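Local structure of hydrolase, isochorismatase family (Pseudomonas putida KT2440, 4H17) at residues M45-A48 / V49-I52. The protein is a putative hydrolase of the isochorismatase family, probably acting on a small-molecule substrate. Numbering follows the deposited sequence.
Sequences MDEA and VANI
Met45, present as selenomethionine, begins the first turn of helix 45-61 by receiving the N-H of Val49 on its carbonyl oxygen, O to N 2.9 Å, in a nearly straight bond of 170° at the hydrogen. Its flexible chain bends at chi2 and chi3, bringing CE to 4.1 Å from CG2 of Val49; the long apolar arm also reaches Phe131 and Ala159 in the buried interior. Val49 sets CG1 anti to its backbone N (chi1 171°), which leaves CG2 on the side of Met45. Asp46, an exposed residue in the first turn, carries an acid where its charge is probably favourable to the helix dipole, and takes part through its backbone, with O 3.0 Å from N of Ala50, whose small CB rests against that same oxygen. This i to i+4 bonding belongs to the crossover helix of a beta-alpha-beta unit between parallel strands 24-29 and 66-71 of the Rossmann-like fold. Glu47 suits the exposed flank: its O accepts the N-H of Asn51, and its carboxylate plane is turned 89° from the Asn51 amide. One water joins them, donating to Glu47 OE2 at 2.9 Å and accepting from Asn51 ND2 at 3.0 Å, while Arg54 NH1 forms a salt bridge with Glu47 OE2 and a hydrogen bond to Asn51 OD1. Asn51 ND2 also donates to the carbonyl of Asp156, so a leucine here would probably leave that oxygen and the bridging water without their amide donor. Ala48, small enough to lie against Phe131, accepts the N-H of Ile52 at 2.9 Å from N to O, and the branched Ile52 packs its apolar bulk onto Cys129 and Ala157.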
loop_
_atom_site.group_PDB
_atom_site.type_symbol
_atom_site.label_atom_id
_atom_site.label_comp_id
_atom_site.label_asym_id
_atom_site.label_seq_id
_atom_site.Cartn_x
_atom_site.Cartn_y
_atom_site.Cartn_z
HETATM N N MSE A 45 9.479 -15.056 12.470
HETATM C CA MSE A 45 8.207 -15.228 13.147
HETATM C C MSE A 45 8.316 -15.424 14.611
HETATM O O MSE A 45 7.441 -14.980 15.347
HETATM C CB MSE A 45 7.347 -16.395 12.653
HETATM C CG MSE A 45 6.657 -16.097 11.355
HETATM SE SE MSE A 45 5.407 -14.604 11.670
HETATM C CE MSE A 45 3.743 -15.601 11.888
ATOM N N ASP A 46 9.343 -16.144 15.074
ATOM C CA ASP A 46 9.478 -16.370 16.521
ATOM C C ASP A 46 9.373 -15.055 17.297
ATOM O O ASP A 46 8.626 -14.950 18.304
ATOM C CB ASP A 46 10.832 -17.026 16.825
ATOM C CG ASP A 46 10.866 -18.480 16.467
ATOM O OD1 ASP A 46 9.840 -19.018 16.009
ATOM O OD2 ASP A 46 11.937 -19.097 16.635
ATOM N N GLU A 47 10.158 -14.060 16.858
ATOM C CA GLU A 47 10.185 -12.810 17.582
ATOM C C GLU A 47 8.992 -11.939 17.321
ATOM O O GLU A 47 8.519 -11.288 18.226
ATOM C CB GLU A 47 11.462 -12.008 17.357
ATOM C CG GLU A 47 11.669 -10.910 18.410
ATOM C CD GLU A 47 11.733 -11.418 19.866
ATOM O OE1 GLU A 47 11.949 -12.634 20.097
ATOM O OE2 GLU A 47 11.560 -10.596 20.802
ATOM N N ALA A 48 8.472 -11.946 16.087
ATOM C CA ALA A 48 7.242 -11.196 15.823
ATOM C C ALA A 48 6.074 -11.706 16.650
ATOM O O ALA A 48 5.345 -10.893 17.256
ATOM C CB ALA A 48 6.872 -11.226 14.365
ATOM N N VAL A 49 5.907 -13.019 16.739
ATOM C CA VAL A 49 4.848 -13.604 17.561
ATOM C C VAL A 49 5.057 -13.306 19.043
ATOM O O VAL A 49 4.122 -12.954 19.728
ATOM C CB VAL A 49 4.724 -15.129 17.336
ATOM C CG1 VAL A 49 3.788 -15.804 18.335
ATOM C CG2 VAL A 49 4.260 -15.414 15.926
ATOM N N ALA A 50 6.299 -13.400 19.519
ATOM C CA ALA A 50 6.568 -13.063 20.913
ATOM C C ALA A 50 6.173 -11.601 21.182
ATOM O O ALA A 50 5.639 -11.283 22.248
ATOM C CB ALA A 50 8.036 -13.308 21.240
ATOM N N ASN A 51 6.399 -10.713 20.209
ATOM C CA ASN A 51 6.025 -9.298 20.385
ATOM C C ASN A 51 4.523 -9.040 20.330
ATOM O O ASN A 51 4.020 -8.247 21.107
ATOM C CB ASN A 51 6.811 -8.382 19.464
ATOM C CG ASN A 51 8.221 -8.144 19.951
ATOM O OD1 ASN A 51 8.478 -8.033 21.161
ATOM N ND2 ASN A 51 9.158 -8.025 19.024
ATOM N N ILE A 52 3.800 -9.781 19.486
ATOM C CA ILE A 52 2.342 -9.678 19.484
ATOM C C ILE A 52 1.830 -10.119 20.879
ATOM O O ILE A 52 0.952 -9.508 21.478
ATOM C CB ILE A 52 1.704 -10.466 18.309
ATOM C CG1 ILE A 52 2.101 -9.836 16.985
ATOM C CG2 ILE A 52 0.199 -10.457 18.491
ATOM C CD1 ILE A 52 1.702 -10.603 15.756
HETATM O O HOH W 1 12.054 -7.914 19.804
#